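Local structure of taurocyamine kinase (Schistosoma mansoni, 4WOE) at residues H20-K25 and G58-R63; P62-L67 and F131-T136; F494-I499 and G626-C631. The protein reversibly transfers a phosphate group between ATP and taurocyamine, yielding N-phosphotaurocyamine and ADP, with magnesium as cofactor. The protein carries 4 engineered substitutions. All coordinates share one frame; numbering follows the deposited sequence.

In the fold
The chain is a tandem of two phosphagen kinase repeats, and the three contacts fall on both halves. Interactions 1 and 2 belong to the first repeat, with centres about 17 Å apart. They share Pro62 and Arg63 on the loop between helices 46-55 and 69-72, which runs from the sulfonate of one taurocyamine molecule to the catalytic domain of the same repeat. Interaction 3 comes later, in the catalytic domain of the second repeat, beside its own taurocyamine; its centre lies about 43 Å from that of interaction 1 and 57 Å from that of interaction 2. Each repeat therefore presents its own substrate site, with interaction 3 behind the active-site cysteine of the second.

Interaction 1 (H20-K25 and G58-R63); sequences HSLTKK and GALLPR. With 3S5 (Taurocyamine), chain E.
Leu22 and Leu60 meet backbone to backbone: Leu22 N donates to Leu60 O over 2.9 Å, lying in the carbonyl plane, although the bond is bent at the hydrogen (137°). Next to it, CB of Ser21 rests 3.3 Å from Ala59 O. Leu22 and Leu61 run alongside each other, with Leu22 CD1 4.0 Å from Leu61 CD2. One residue further on, Thr23 and Pro62 pass each other head to tail, and Thr23 OG1 comes within 3.2 Å of Pro62 CD. The proline nitrogen has no hydrogen to give, and Thr23 OG1 instead bonds to Asn53, whose amide nitrogen also holds Leu61 O.

The 58-63 loop, which meets the acid end of the substrate, probably corresponds to the guanidino-specificity loop of the phosphagen kinases, carried by the small helical N-terminal domain. Its backbone grips the taurocyamine sulfonate. Leu60 N donates to O09 (3.0 Å), with a weak second bond to O10, and Leu61 N meets O10 almost straight on at 2.9 Å. Arg63 completes the grip from its guanidinium edge, NH2 to O08 at 3.0 Å and NH1 to O10 at 3.2 Å. A bend at chi2 (-59°) folds its chain back along the loop, where NH1 also reaches Pro62 O from above the carbonyl plane.

Behind this shell, Ser21 N-caps helix 22-26: its OG accepts from Lys24 N and also bonds to Asn19. Leu22 leans on Asp83 and Tyr84 of helix 74-84, Leu61 on Val80 of the same helix and on Ser270, whose hydroxyl also bonds to taurocyamine.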
loop_
_atom_site.group_PDB
_atom_site.type_symbol
_atom_site.label_atom_id
_atom_site.label_comp_id
_atom_site.label_asym_id
_atom_site.label_seq_id
_atom_site.Cartn_x
_atom_site.Cartn_y
_atom_site.Cartn_z
ATOM N N HIS A 20 9.832 4.803 -14.522
ATOM C CA HIS A 20 10.458 4.287 -13.310
ATOM C C HIS A 20 10.792 2.794 -13.412
ATOM O O HIS A 20 10.848 2.091 -12.411
ATOM C CB HIS A 20 9.560 4.566 -12.116
ATOM C CG HIS A 20 9.286 6.022 -11.925
ATOM N ND1 HIS A 20 10.205 6.881 -11.358
ATOM C CD2 HIS A 20 8.221 6.784 -12.270
ATOM C CE1 HIS A 20 9.707 8.104 -11.341
ATOM N NE2 HIS A 20 8.505 8.073 -11.892
ATOM N N SER A 21 11.057 2.347 -14.634
ATOM C CA SER A 21 11.297 0.940 -14.928
ATOM C C SER A 21 12.591 0.384 -14.332
ATOM O O SER A 21 13.550 1.118 -14.102
ATOM C CB SER A 21 11.317 0.730 -16.445
ATOM O OG SER A 21 12.272 1.591 -17.054
ATOM N N LEU A 22 12.606 -0.927 -14.102
ATOM C CA LEU A 22 13.845 -1.631 -13.801
ATOM C C LEU A 22 14.829 -1.548 -14.981
ATOM O O LEU A 22 16.037 -1.673 -14.803
ATOM C CB LEU A 22 13.562 -3.083 -13.433
ATOM C CG LEU A 22 12.895 -3.284 -12.063
ATOM C CD1 LEU A 22 12.748 -4.773 -11.716
ATOM C CD2 LEU A 22 13.668 -2.577 -10.959
ATOM N N THR A 23 14.318 -1.334 -16.181
ATOM C CA THR A 23 15.178 -1.152 -17.335
ATOM C C THR A 23 15.989 0.113 -17.154
ATOM O O THR A 23 17.217 0.104 -17.296
ATOM C CB THR A 23 14.381 -1.052 -18.654
ATOM O OG1 THR A 23 13.777 -2.317 -18.953
ATOM C CG2 THR A 23 15.292 -0.653 -19.810
ATOM N N LYS A 24 15.291 1.205 -16.849
ATOM C CA LYS A 24 15.942 2.483 -16.599
ATOM C C LYS A 24 16.976 2.337 -15.498
ATOM O O LYS A 24 18.072 2.903 -15.561
ATOM C CB LYS A 24 14.912 3.534 -16.215
ATOM C CG LYS A 24 15.475 4.912 -15.946
ATOM C CD LYS A 24 14.325 5.887 -15.719
ATOM C CE LYS A 24 14.808 7.268 -15.330
ATOM N NZ LYS A 24 13.713 8.279 -15.446
ATOM N N LYS A 25 16.621 1.554 -14.488
ATOM C CA LYS A 25 17.487 1.390 -13.326
ATOM C C LYS A 25 18.815 0.710 -13.674
ATOM O O LYS A 25 19.859 1.082 -13.135
ATOM C CB LYS A 25 16.752 0.609 -12.238
ATOM C CG LYS A 25 17.492 0.520 -10.896
ATOM C CD LYS A 25 16.597 -0.110 -9.836
ATOM C CE LYS A 25 17.339 -0.313 -8.523
ATOM N NZ LYS A 25 16.425 -0.799 -7.435
ATOM N N GLY A 58 5.240 3.464 -18.461
ATOM C CA GLY A 58 4.569 2.695 -17.434
ATOM C C GLY A 58 5.033 1.262 -17.297
ATOM O O GLY A 58 4.836 0.656 -16.251
ATOM N N ALA A 59 5.653 0.707 -18.333
ATOM C CA ALA A 59 6.083 -0.693 -18.269
ATOM C C ALA A 59 7.274 -0.831 -17.327
ATOM O O ALA A 59 8.183 -0.006 -17.370
ATOM C CB ALA A 59 6.433 -1.217 -19.663
ATOM N N LEU A 60 7.278 -1.870 -16.493
ATOM C CA LEU A 60 8.307 -2.033 -15.466
ATOM C C LEU A 60 9.531 -2.776 -15.992
ATOM O O LEU A 60 10.673 -2.523 -15.562
ATOM C CB LEU A 60 7.744 -2.775 -14.246
ATOM C CG LEU A 60 8.669 -2.942 -13.032
ATOM C CD1 LEU A 60 8.996 -1.610 -12.397
ATOM C CD2 LEU A 60 8.051 -3.850 -11.995
ATOM N N LEU A 61 9.288 -3.696 -16.917
ATOM C CA LEU A 61 10.327 -4.611 -17.399
ATOM C C LEU A 61 10.650 -4.443 -18.885
ATOM O O LEU A 61 9.845 -3.885 -19.638
ATOM C CB LEU A 61 9.896 -6.060 -17.131
ATOM C CG LEU A 61 9.668 -6.344 -15.646
ATOM C CD1 LEU A 61 8.965 -7.673 -15.434
ATOM C CD2 LEU A 61 10.996 -6.317 -14.910
ATOM N N PRO A 62 11.830 -4.941 -19.307
ATOM C CA PRO A 62 12.144 -5.110 -20.728
ATOM C C PRO A 62 11.486 -6.354 -21.271
ATOM O O PRO A 62 10.812 -7.067 -20.521
ATOM C CB PRO A 62 13.653 -5.297 -20.728
ATOM C CG PRO A 62 13.882 -6.065 -19.436
ATOM C CD PRO A 62 12.954 -5.391 -18.459
ATOM N N ARG A 63 11.709 -6.626 -22.553
ATOM C CA ARG A 63 11.399 -7.927 -23.103
ATOM C C ARG A 63 12.693 -8.558 -23.645
ATOM O O ARG A 63 13.793 -8.072 -23.376
ATOM C CB ARG A 63 10.315 -7.807 -24.180
ATOM C CG ARG A 63 8.986 -7.198 -23.656
ATOM C CD ARG A 63 8.398 -8.041 -22.516
ATOM N NE ARG A 63 7.054 -7.620 -22.113
ATOM C CZ ARG A 63 6.782 -6.789 -21.108
ATOM N NH1 ARG A 63 7.767 -6.268 -20.396
ATOM N NH2 ARG A 63 5.526 -6.478 -20.808
HETATM N N01 3S5 E . 4.002 -10.261 -18.494
HETATM C C02 3S5 E . 3.850 -8.967 -18.397
HETATM N N03 3S5 E . 3.438 -8.288 -19.429
HETATM N N04 3S5 E . 4.119 -8.325 -17.219
HETATM C C05 3S5 E . 3.935 -6.899 -17.160
HETATM C C06 3S5 E . 5.299 -6.218 -17.054
HETATM S S07 3S5 E . 5.275 -4.581 -17.693
HETATM O O08 3S5 E . 4.364 -4.481 -18.904
HETATM O O09 3S5 E . 4.845 -3.566 -16.635
HETATM O O10 3S5 E . 6.700 -4.279 -18.082
#

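Interaction 2 (P62-L67 and F131-T136). With 3S5 (Taurocyamine), chain E.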
loop_
_atom_site.group_PDB
_atom_site.type_symbol
_atom_site.label_atom_id
_atom_site.label_comp_id
_atom_site.label_asym_id
_atom_site.label_seq_id
_atom_site.Cartn_x
_atom_site.Cartn_y
_atom_site.Cartn_z
ATOM N N PRO A 62 11.830 -4.941 -19.307
ATOM C CA PRO A 62 12.144 -5.110 -20.728
ATOM C C PRO A 62 11.486 -6.354 -21.271
ATOM O O PRO A 62 10.812 -7.067 -20.521
ATOM C CB PRO A 62 13.653 -5.297 -20.728
ATOM C CG PRO A 62 13.882 -6.065 -19.436
ATOM C CD PRO A 62 12.954 -5.391 -18.459
ATOM N N ARG A 63 11.709 -6.626 -22.553
ATOM C CA ARG A 63 11.399 -7.927 -23.103
ATOM C C ARG A 63 12.693 -8.558 -23.645
ATOM O O ARG A 63 13.793 -8.072 -23.376
ATOM C CB ARG A 63 10.315 -7.807 -24.180
ATOM C CG ARG A 63 8.986 -7.198 -23.656
ATOM C CD ARG A 63 8.398 -8.041 -22.516
ATOM N NE ARG A 63 7.054 -7.620 -22.113
ATOM C CZ ARG A 63 6.782 -6.789 -21.108
ATOM N NH1 ARG A 63 7.767 -6.268 -20.396
ATOM N NH2 ARG A 63 5.526 -6.478 -20.808
ATOM N N SER A 64 12.570 -9.653 -24.385
ATOM C CA SER A 64 13.754 -10.321 -24.889
ATOM C C SER A 64 13.663 -10.486 -26.401
ATOM O O SER A 64 12.626 -10.909 -26.925
ATOM C CB SER A 64 13.935 -11.678 -24.199
ATOM O OG SER A 64 12.702 -12.348 -24.045
ATOM N N CYS A 65 14.744 -10.164 -27.105
ATOM C CA CYS A 65 14.732 -10.283 -28.567
ATOM C C CYS A 65 14.573 -11.736 -28.995
ATOM O O CYS A 65 14.007 -12.025 -30.055
ATOM C CB CYS A 65 15.999 -9.684 -29.177
ATOM S SG CYS A 65 17.540 -10.357 -28.520
ATOM N N ASP A 66 15.048 -12.638 -28.140
ATOM C CA ASP A 66 14.891 -14.088 -28.316
ATOM C C ASP A 66 15.361 -14.787 -27.023
ATOM O O ASP A 66 15.875 -14.128 -26.111
ATOM C CB ASP A 66 15.679 -14.580 -29.539
ATOM C CG ASP A 66 17.167 -14.322 -29.406
ATOM O OD1 ASP A 66 17.847 -15.122 -28.719
ATOM O OD2 ASP A 66 17.648 -13.312 -29.969
ATOM N N LEU A 67 15.193 -16.106 -26.949
ATOM C CA LEU A 67 15.532 -16.877 -25.742
ATOM C C LEU A 67 16.997 -16.739 -25.275
ATOM O O LEU A 67 17.290 -16.918 -24.088
ATOM C CB LEU A 67 15.211 -18.363 -25.956
ATOM C CG LEU A 67 16.004 -19.138 -27.025
ATOM C CD1 LEU A 67 17.207 -19.833 -26.420
ATOM C CD2 LEU A 67 15.129 -20.163 -27.714
ATOM N N PHE A 131 13.875 -21.085 -32.142
ATOM C CA PHE A 131 13.080 -19.990 -32.707
ATOM C C PHE A 131 13.171 -18.725 -31.877
ATOM O O PHE A 131 13.225 -18.777 -30.642
ATOM C CB PHE A 131 11.607 -20.378 -32.816
ATOM C CG PHE A 131 11.329 -21.507 -33.759
ATOM C CD1 PHE A 131 11.091 -21.263 -35.103
ATOM C CD2 PHE A 131 11.241 -22.803 -33.293
ATOM C CE1 PHE A 131 10.800 -22.308 -35.977
ATOM C CE2 PHE A 131 10.953 -23.849 -34.154
ATOM C CZ PHE A 131 10.732 -23.600 -35.503
ATOM N N GLY A 132 13.156 -17.585 -32.549
ATOM C CA GLY A 132 13.230 -16.313 -31.867
ATOM C C GLY A 132 11.863 -15.852 -31.402
ATOM O O GLY A 132 10.863 -16.579 -31.552
ATOM N N PHE A 133 11.838 -14.662 -30.804
ATOM C CA PHE A 133 10.597 -13.980 -30.472
ATOM C C PHE A 133 10.377 -12.928 -31.542
ATOM O O PHE A 133 11.149 -12.862 -32.505
ATOM C CB PHE A 133 10.657 -13.333 -29.094
ATOM C CG PHE A 133 10.925 -14.292 -27.982
ATOM C CD1 PHE A 133 10.307 -15.533 -27.953
ATOM C CD2 PHE A 133 11.792 -13.952 -26.953
ATOM C CE1 PHE A 133 10.552 -16.424 -26.913
ATOM C CE2 PHE A 133 12.050 -14.837 -25.920
ATOM C CZ PHE A 133 11.423 -16.070 -25.894
ATOM N N GLY A 134 9.350 -12.103 -31.357
ATOM C CA GLY A 134 8.975 -11.058 -32.298
ATOM C C GLY A 134 10.073 -10.261 -32.995
ATOM O O GLY A 134 10.095 -10.191 -34.219
ATOM N N PRO A 135 10.991 -9.655 -32.225
ATOM C CA PRO A 135 12.086 -8.920 -32.869
ATOM C C PRO A 135 12.943 -9.742 -33.833
ATOM O O PRO A 135 13.569 -9.140 -34.694
ATOM C CB PRO A 135 12.941 -8.444 -31.675
ATOM C CG PRO A 135 11.961 -8.330 -30.536
ATOM C CD PRO A 135 10.983 -9.468 -30.760
ATOM N N THR A 136 12.991 -11.069 -33.710
ATOM C CA THR A 136 13.959 -11.811 -34.513
ATOM C C THR A 136 13.370 -12.901 -35.369
ATOM O O THR A 136 14.095 -13.567 -36.087
ATOM C CB THR A 136 15.045 -12.459 -33.646
ATOM O OG1 THR A 136 14.437 -13.199 -32.580
ATOM C CG2 THR A 136 15.995 -11.401 -33.085
HETATM N N01 3S5 E . 4.002 -10.261 -18.494
HETATM C C02 3S5 E . 3.850 -8.967 -18.397
HETATM N N03 3S5 E . 3.438 -8.288 -19.429
HETATM N N04 3S5 E . 4.119 -8.325 -17.219
HETATM C C05 3S5 E . 3.935 -6.899 -17.160
HETATM C C06 3S5 E . 5.299 -6.218 -17.054
HETATM S S07 3S5 E . 5.275 -4.581 -17.693
HETATM O O08 3S5 E . 4.364 -4.481 -18.904
HETATM O O09 3S5 E . 4.845 -3.566 -16.635
HETATM O O10 3S5 E . 6.700 -4.279 -18.082
HETATM O O HOH W 1 13.120 -17.040 -28.640
#
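Cys65 O is the main acceptor between these two loops. Thr136 OG1 donates to it over 2.8 Å, tilted 33° from the carbonyl plane, and Phe133 N adds a long, weak bond to the same oxygen. With chi1 at 51°, Thr136 has its hydroxyl between its own N and carbonyl carbon, turned to the cysteine. Thr136 N meanwhile closes a turn onto Phe133 O.

A water joins the other end of the contact: it accepts from Leu67 N at 2.8 Å and donates to Phe131 O at 2.7 Å. The same water sits over the centre of one face of the Phe133 ring. At the edge of that ring, near its plane, Ser64 O lies 3.2 Å from Phe133 CD2. Ser64 OG also approaches the ring, 3.2 Å from Phe133 CE2, but finds its polar partner in Phe267 O. The Asp66 carboxylate takes its hydrogen bonds from outside the two segments, OD1 from Asn68 N and OD2 with Thr40, while its CB packs 3.8 Å from Gly132 CA. Gly132 O, in turn, accepts from His224.

Apolar contact completes the join, with Cys65 CB 4.1 Å from Pro135 CB. The Phe133 ring makes edge-to-face pairs with His224 and Phe267. Thus the loop between helices 46-55 and 69-72 of the N-terminal domain is tied to the one joining strand 117-126 of the catalytic sheet to helix 139-154. Gln48 of helix 46-55 touches Cys65, Pro135 and Thr136, and Phe131 packs on Leu145 and Lys148 of helix 139-154.

Interaction 3 (F494-I499 and G626-C631). With 3S5 (Taurocyamine), chain F.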
loop_
_atom_site.group_PDB
_atom_site.type_symbol
_atom_site.label_atom_id
_atom_site.label_comp_id
_atom_site.label_asym_id
_atom_site.label_seq_id
_atom_site.Cartn_x
_atom_site.Cartn_y
_atom_site.Cartn_z
ATOM N N PHE A 494 -20.068 14.094 14.544
ATOM C CA PHE A 494 -19.330 13.500 13.428
ATOM C C PHE A 494 -18.465 12.346 13.902
ATOM O O PHE A 494 -17.759 12.474 14.906
ATOM C CB PHE A 494 -18.421 14.540 12.733
ATOM C CG PHE A 494 -19.164 15.604 11.947
ATOM C CD1 PHE A 494 -19.457 15.422 10.608
ATOM C CD2 PHE A 494 -19.529 16.796 12.541
ATOM C CE1 PHE A 494 -20.129 16.408 9.876
ATOM C CE2 PHE A 494 -20.195 17.790 11.814
ATOM C CZ PHE A 494 -20.494 17.595 10.483
ATOM N N LEU A 495 -18.498 11.237 13.164
ATOM C CA LEU A 495 -17.504 10.180 13.318
ATOM C C LEU A 495 -16.104 10.733 13.060
ATOM O O LEU A 495 -15.943 11.724 12.359
ATOM C CB LEU A 495 -17.791 9.011 12.364
ATOM C CG LEU A 495 -19.062 8.180 12.579
ATOM C CD1 LEU A 495 -19.243 7.124 11.469
ATOM C CD2 LEU A 495 -19.049 7.526 13.955
ATOM N N PHE A 496 -15.094 10.079 13.620
ATOM C CA PHE A 496 -13.704 10.480 13.453
ATOM C C PHE A 496 -13.122 10.054 12.090
ATOM O O PHE A 496 -13.686 9.191 11.421
ATOM C CB PHE A 496 -12.875 9.895 14.602
ATOM C CG PHE A 496 -13.246 10.443 15.956
ATOM C CD1 PHE A 496 -13.964 11.632 16.065
ATOM C CD2 PHE A 496 -12.877 9.768 17.119
ATOM C CE1 PHE A 496 -14.315 12.141 17.319
ATOM C CE2 PHE A 496 -13.210 10.273 18.371
ATOM C CZ PHE A 496 -13.931 11.457 18.476
ATOM N N PRO A 497 -11.985 10.654 11.677
ATOM C CA PRO A 497 -11.430 10.385 10.345
ATOM C C PRO A 497 -11.098 8.931 10.085
ATOM O O PRO A 497 -10.873 8.574 8.925
ATOM C CB PRO A 497 -10.146 11.218 10.326
ATOM C CG PRO A 497 -10.421 12.346 11.234
ATOM C CD PRO A 497 -11.238 11.730 12.359
ATOM N N THR A 498 -11.054 8.121 11.141
ATOM C CA THR A 498 -10.784 6.691 11.020
ATOM C C THR A 498 -11.866 5.978 10.210
ATOM O O THR A 498 -11.573 5.316 9.206
ATOM C CB THR A 498 -10.680 6.031 12.411
ATOM O OG1 THR A 498 -11.752 6.511 13.230
ATOM C CG2 THR A 498 -9.351 6.353 13.072
ATOM N N ILE A 499 -13.125 6.135 10.627
ATOM C CA ILE A 499 -14.196 5.333 10.054
ATOM C C ILE A 499 -15.332 6.137 9.430
ATOM O O ILE A 499 -16.249 5.555 8.840
ATOM C CB ILE A 499 -14.792 4.386 11.113
ATOM C CG1 ILE A 499 -15.558 5.185 12.184
ATOM C CG2 ILE A 499 -13.683 3.540 11.713
ATOM C CD1 ILE A 499 -16.452 4.335 13.071
ATOM N N GLY A 626 -11.762 15.801 29.132
ATOM C CA GLY A 626 -11.563 17.064 28.430
ATOM C C GLY A 626 -11.961 16.988 26.954
ATOM O O GLY A 626 -12.996 16.373 26.596
ATOM N N TYR A 627 -11.152 17.621 26.100
ATOM C CA TYR A 627 -11.425 17.625 24.662
ATOM C C TYR A 627 -11.107 16.241 24.100
ATOM O O TYR A 627 -10.001 15.714 24.263
ATOM C CB TYR A 627 -10.636 18.732 23.931
ATOM C CG TYR A 627 -11.164 20.136 24.223
ATOM C CD1 TYR A 627 -12.407 20.547 23.744
ATOM C CD2 TYR A 627 -10.433 21.039 25.004
ATOM C CE1 TYR A 627 -12.906 21.810 24.016
ATOM C CE2 TYR A 627 -10.933 22.322 25.290
ATOM C CZ TYR A 627 -12.168 22.698 24.791
ATOM O OH TYR A 627 -12.679 23.959 25.061
ATOM N N ILE A 628 -12.109 15.646 23.468
ATOM C CA ILE A 628 -12.009 14.282 22.983
ATOM C C ILE A 628 -11.427 14.220 21.571
ATOM O O ILE A 628 -11.780 15.017 20.701
ATOM C CB ILE A 628 -13.371 13.610 22.995
ATOM C CG1 ILE A 628 -13.986 13.727 24.395
ATOM C CG2 ILE A 628 -13.258 12.148 22.529
ATOM C CD1 ILE A 628 -15.479 13.497 24.390
ATOM N N THR A 629 -10.531 13.257 21.364
ATOM C CA THR A 629 -9.820 13.103 20.113
ATOM C C THR A 629 -9.785 11.633 19.653
ATOM O O THR A 629 -10.203 10.724 20.376
ATOM C CB THR A 629 -8.399 13.623 20.257
ATOM O OG1 THR A 629 -7.808 12.977 21.387
ATOM C CG2 THR A 629 -8.415 15.141 20.500
ATOM N N CYS A 630 -9.264 11.422 18.451
ATOM C CA CYS A 630 -9.138 10.092 17.862
ATOM C C CYS A 630 -8.317 9.147 18.746
ATOM O O CYS A 630 -8.812 8.098 19.191
ATOM C CB CYS A 630 -8.502 10.195 16.475
ATOM S SG CYS A 630 -8.332 8.598 15.657
ATOM N N CYS A 631 -7.065 9.531 18.976
ATOM C CA CYS A 631 -6.150 8.803 19.840
ATOM C C CYS A 631 -6.295 9.262 21.298
ATOM O O CYS A 631 -6.377 10.466 21.558
ATOM C CB CYS A 631 -4.710 9.012 19.369
ATOM S SG CYS A 631 -3.465 8.097 20.306
HETATM N N01 3S5 F . -1.934 9.666 17.755
HETATM C C02 3S5 F . -0.796 9.635 17.138
HETATM N N03 3S5 F . -0.645 10.295 16.022
HETATM N N04 3S5 F . 0.251 8.916 17.650
HETATM C C05 3S5 F . 0.194 8.149 18.877
HETATM C C06 3S5 F . 1.470 7.286 18.999
HETATM S S07 3S5 F . 1.394 5.825 18.004
HETATM O O08 3S5 F . 0.080 5.120 18.291
HETATM O O09 3S5 F . 1.438 6.175 16.531
HETATM O O10 3S5 F . 2.549 4.891 18.299
#
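Phe496 carries this contact, its ring reaching across to three successive residues of the 626-631 segment. The Phe496 and Ile628 side chains cross at about a right angle, and the methyl CG2 of Ile628 meets the ring at its edge, near the plane, 4.2 Å from Phe496 CZ. The next two approaches come obliquely from the backbone: Thr629 O lies 3.6 Å from Phe496 CE2, and Cys630 CA 3.8 Å from Phe496 CD2. With CG anti to its carbonyl carbon (chi1 -65°), Phe496 lays the CD2-CE2-CZ side of the ring along the run from Cys630 to Ile628.

Thr498 touches the same segment with its methyl, CG2 standing 3.6 Å from Cys630 SG. Its hydroxyl is turned to another partner, Thr427 O. Cys630 extends SG anti to its backbone N (chi1 -179°), which brings the sulfur to that methyl. No hydrogen bond crosses between the two segments; the backbone of 628-630 is held by other residues. Thr629 O accepts from Tyr433, Cys630 N donates to Asp586, Cys630 O accepts from Thr427, and Ile628 O is held by Ser490. These bonds fix the course of the chain against the ring.

Cys631, the next residue, turns its CB away from the 494-499 segment, and its sulfur meets the substrate. Taurocyamine N01 donates to Cys631 SG over 3.4 Å and lies 3.3 Å from its CB, while Glu585 and Glu674 also bond to the substrate. Cys631 is the predicted active-site residue, and it opens the cysteine signature of the phosphagen kinases, where a reactive cysteine faces the guanidino group to be phosphorylated.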